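Local coordinates for putative ABC transporter amino acid-binding protein (Sinorhizobium meliloti, PDB 2Q88) that binds the compatible solute ectoine and probably delivers it to an ABC transporter as its substrate-binding protein, at residues A[17-29]-A[172-184]. Numbering follows the deposited sequence.
Sequences IAIANEPPFTAVG and LPVLSINDLVSKA. With 4CS ((4S)-2-methyl-1,4,5,6-tetrahydropyrimidine-4-carboxylic acid), chain F.
Ser-176 OG donates a 2.6 Å hydrogen bond to Glu-22 OE2, which accepts it on its anti lone pair, the one away from OE1; the small serine fits between this carboxylate and the Phe-25 edge. Glu-22 suits its place because an extended chain, with CG anti to the backbone N (chi1 -179°), carries the carboxylate to ectoine: ring nitrogen NAG gives OE2 a nearly straight bond of 2.8 Å (166° at the hydrogen) and OE1 a weak one, while Tyr-61 also holds OE1. An alanine here would probably leave NAG without its acceptor and the Ser-176 hydroxyl without its mate. The flat aromatic face of Phe-25 suits the ligand methyl CAA, which lies over the ring's centre, 3.4 Å above its plane; Pro-173 CB meets Phe-25 CE1 obliquely at 3.6 Å. In this periplasmic-binding-protein fold, the contact joins the two lobes across the ligand cleft, the 22-25 loop facing the start of helix 174-184. Beside it, the compact Pro-24 ring crosses Leu-175 at about a right angle, Pro-24 CG 3.8 Å from Leu-175 CB. A water donates to both Pro-23 O and Ser-176 O, and Pro-23 CB rests against Asp-179 OD1, which forms a salt bridge with Lys-183 NZ.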
# COMPACT_ATOMS: atom_id res chain seq x y z
N ILE A 17 -2.54 13.17 5.81
CA ILE A 17 -2.01 11.90 5.29
C ILE A 17 -2.76 11.47 4.03
O ILE A 17 -3.94 11.76 3.87
CB ILE A 17 -2.02 10.78 6.39
CG1 ILE A 17 -3.45 10.45 6.86
CG2 ILE A 17 -1.09 11.18 7.58
CD1 ILE A 17 -3.58 9.31 7.90
N ALA A 18 -2.07 10.77 3.14
CA ALA A 18 -2.69 10.27 1.93
C ALA A 18 -2.93 8.78 2.09
O ALA A 18 -2.02 8.06 2.51
CB ALA A 18 -1.81 10.55 0.73
N ILE A 19 -4.16 8.34 1.79
CA ILE A 19 -4.57 6.93 1.85
C ILE A 19 -5.34 6.54 0.59
O ILE A 19 -5.70 7.40 -0.20
CB ILE A 19 -5.45 6.66 3.09
CG1 ILE A 19 -6.81 7.36 2.97
CG2 ILE A 19 -4.73 7.07 4.38
CD1 ILE A 19 -7.87 6.79 3.91
N ALA A 20 -5.62 5.24 0.40
CA ALA A 20 -6.36 4.79 -0.78
C ALA A 20 -7.68 4.09 -0.50
O ALA A 20 -8.45 3.85 -1.44
CB ALA A 20 -5.49 3.91 -1.66
N ASN A 21 -7.95 3.76 0.76
CA ASN A 21 -9.12 2.94 1.14
C ASN A 21 -9.04 1.50 0.59
O ASN A 21 -9.79 1.10 -0.30
CB ASN A 21 -10.44 3.62 0.73
CG ASN A 21 -11.64 3.05 1.47
OD1 ASN A 21 -11.50 2.38 2.50
ND2 ASN A 21 -12.83 3.32 0.95
N GLU A 22 -8.10 0.73 1.13
CA GLU A 22 -7.85 -0.65 0.70
C GLU A 22 -7.54 -1.49 1.94
O GLU A 22 -6.37 -1.66 2.30
CB GLU A 22 -6.68 -0.70 -0.30
CG GLU A 22 -6.37 -2.11 -0.82
CD GLU A 22 -5.11 -2.17 -1.66
OE1 GLU A 22 -4.97 -1.32 -2.57
OE2 GLU A 22 -4.25 -3.07 -1.42
N PRO A 23 -8.57 -1.97 2.63
CA PRO A 23 -8.37 -2.79 3.82
C PRO A 23 -7.52 -4.03 3.52
O PRO A 23 -7.70 -4.63 2.45
CB PRO A 23 -9.80 -3.20 4.24
CG PRO A 23 -10.73 -2.21 3.58
CD PRO A 23 -10.00 -1.72 2.34
N PRO A 24 -6.66 -4.48 4.44
CA PRO A 24 -6.45 -3.89 5.77
C PRO A 24 -5.33 -2.84 5.88
O PRO A 24 -4.93 -2.51 7.01
CB PRO A 24 -6.06 -5.10 6.60
CG PRO A 24 -5.25 -5.94 5.64
CD PRO A 24 -5.91 -5.74 4.29
N PHE A 25 -4.83 -2.33 4.76
CA PHE A 25 -3.83 -1.26 4.78
C PHE A 25 -4.43 0.06 5.25
O PHE A 25 -3.85 0.74 6.10
CB PHE A 25 -3.20 -1.09 3.40
CG PHE A 25 -2.39 -2.27 2.94
CD1 PHE A 25 -3.00 -3.35 2.33
CD2 PHE A 25 -1.01 -2.29 3.11
CE1 PHE A 25 -2.25 -4.46 1.89
CE2 PHE A 25 -0.25 -3.38 2.67
CZ PHE A 25 -0.87 -4.47 2.06
N THR A 26 -5.59 0.42 4.69
CA THR A 26 -6.30 1.67 5.03
C THR A 26 -7.78 1.38 4.93
O THR A 26 -8.20 0.54 4.13
CB THR A 26 -5.98 2.82 4.04
OG1 THR A 26 -6.25 2.39 2.71
CG2 THR A 26 -4.48 3.18 4.03
N ALA A 27 -8.58 2.06 5.73
CA ALA A 27 -10.03 1.86 5.71
C ALA A 27 -10.67 3.13 6.24
O ALA A 27 -10.04 3.85 7.01
CB ALA A 27 -10.42 0.68 6.59
N VAL A 28 -11.90 3.41 5.82
CA VAL A 28 -12.65 4.54 6.36
C VAL A 28 -14.00 4.05 6.88
O VAL A 28 -14.75 3.40 6.17
CB VAL A 28 -12.84 5.66 5.31
CG1 VAL A 28 -13.56 6.87 5.92
CG2 VAL A 28 -11.48 6.08 4.71
N GLY A 29 -14.29 4.36 8.14
CA GLY A 29 -15.58 3.99 8.73
C GLY A 29 -16.70 4.88 8.21
O GLY A 29 -16.45 5.91 7.56
N LEU A 172 -4.05 -7.39 -6.23
CA LEU A 172 -3.76 -6.55 -5.06
C LEU A 172 -2.86 -7.37 -4.15
O LEU A 172 -2.65 -8.57 -4.41
CB LEU A 172 -5.05 -6.22 -4.30
CG LEU A 172 -6.03 -5.18 -4.86
CD1 LEU A 172 -7.15 -4.95 -3.89
CD2 LEU A 172 -5.33 -3.87 -5.18
N PRO A 173 -2.32 -6.77 -3.08
CA PRO A 173 -1.64 -7.54 -2.04
C PRO A 173 -2.52 -8.66 -1.46
O PRO A 173 -3.74 -8.51 -1.37
CB PRO A 173 -1.33 -6.48 -0.98
CG PRO A 173 -1.16 -5.24 -1.77
CD PRO A 173 -2.27 -5.32 -2.79
N VAL A 174 -1.89 -9.78 -1.12
CA VAL A 174 -2.55 -10.94 -0.51
C VAL A 174 -3.59 -10.56 0.55
O VAL A 174 -4.74 -10.98 0.48
CB VAL A 174 -1.50 -11.90 0.10
CG1 VAL A 174 -2.17 -13.02 0.90
CG2 VAL A 174 -0.62 -12.48 -1.01
N LEU A 175 -3.19 -9.76 1.53
CA LEU A 175 -4.11 -9.40 2.60
C LEU A 175 -5.33 -8.61 2.10
O LEU A 175 -6.43 -8.78 2.64
CB LEU A 175 -3.39 -8.65 3.71
CG LEU A 175 -2.47 -9.50 4.58
CD1 LEU A 175 -1.52 -8.58 5.34
CD2 LEU A 175 -3.26 -10.36 5.58
N SER A 176 -5.13 -7.75 1.10
CA SER A 176 -6.22 -6.96 0.51
C SER A 176 -7.20 -7.82 -0.30
O SER A 176 -8.42 -7.62 -0.23
CB SER A 176 -5.67 -5.86 -0.41
OG SER A 176 -4.75 -5.01 0.26
N ILE A 177 -6.65 -8.75 -1.09
CA ILE A 177 -7.48 -9.65 -1.89
C ILE A 177 -8.30 -10.55 -0.97
O ILE A 177 -9.50 -10.67 -1.15
CB ILE A 177 -6.61 -10.49 -2.89
CG1 ILE A 177 -6.13 -9.63 -4.09
CG2 ILE A 177 -7.37 -11.69 -3.42
CD1 ILE A 177 -7.28 -9.06 -5.00
N ASN A 178 -7.64 -11.16 0.02
CA ASN A 178 -8.33 -12.05 0.97
C ASN A 178 -9.46 -11.35 1.73
O ASN A 178 -10.53 -11.93 1.93
CB ASN A 178 -7.34 -12.66 1.97
CG ASN A 178 -6.53 -13.81 1.39
OD1 ASN A 178 -6.91 -14.42 0.38
ND2 ASN A 178 -5.41 -14.12 2.03
N ASP A 179 -9.21 -10.12 2.16
CA ASP A 179 -10.23 -9.35 2.86
C ASP A 179 -11.43 -9.05 1.96
O ASP A 179 -12.59 -9.25 2.35
CB ASP A 179 -9.61 -8.06 3.39
CG ASP A 179 -10.51 -7.34 4.34
OD1 ASP A 179 -11.07 -6.30 3.94
OD2 ASP A 179 -10.75 -7.75 5.51
N LEU A 180 -11.13 -8.60 0.74
CA LEU A 180 -12.15 -8.24 -0.25
C LEU A 180 -13.01 -9.44 -0.66
O LEU A 180 -14.24 -9.34 -0.68
CB LEU A 180 -11.48 -7.59 -1.46
CG LEU A 180 -12.26 -7.33 -2.75
CD1 LEU A 180 -13.32 -6.25 -2.55
CD2 LEU A 180 -11.27 -6.93 -3.85
N VAL A 181 -12.36 -10.56 -0.98
CA VAL A 181 -13.06 -11.79 -1.39
C VAL A 181 -13.92 -12.37 -0.25
O VAL A 181 -15.06 -12.79 -0.48
CB VAL A 181 -12.07 -12.85 -1.95
CG1 VAL A 181 -12.76 -14.17 -2.25
CG2 VAL A 181 -11.40 -12.31 -3.22
N SER A 182 -13.38 -12.38 0.96
CA SER A 182 -14.12 -12.90 2.12
C SER A 182 -15.37 -12.07 2.48
O SER A 182 -16.26 -12.57 3.17
CB SER A 182 -13.21 -13.03 3.34
OG SER A 182 -12.84 -11.76 3.85
N LYS A 183 -15.42 -10.83 2.01
CA LYS A 183 -16.58 -9.96 2.23
C LYS A 183 -17.56 -10.01 1.06
O LYS A 183 -18.72 -9.59 1.19
CB LYS A 183 -16.15 -8.52 2.45
CG LYS A 183 -15.50 -8.24 3.79
CD LYS A 183 -15.05 -6.80 3.87
CE LYS A 183 -14.19 -6.56 5.09
NZ LYS A 183 -13.25 -5.42 4.88
N ALA A 184 -17.09 -10.52 -0.08
CA ALA A 184 -17.85 -10.50 -1.32
C ALA A 184 -18.95 -11.54 -1.37
O ALA A 184 -20.01 -11.30 -1.97
CB ALA A 184 -16.93 -10.70 -2.48
O 4CS F . 1.71 0.34 -5.31
C 4CS F . 1.56 -0.02 -4.14
OXT 4CS F . 2.30 0.42 -3.26
CA 4CS F . 0.47 -1.03 -3.79
CB 4CS F . -0.82 -0.81 -4.56
CAD 4CS F . -1.83 -1.89 -4.18
NAG 4CS F . -2.03 -1.89 -2.71
CAI 4CS F . -1.01 -1.47 -1.84
CAA 4CS F . -1.24 -1.47 -0.31
N 4CS F . 0.21 -1.02 -2.34
O HOH W 1 -9.23 -5.17 0.40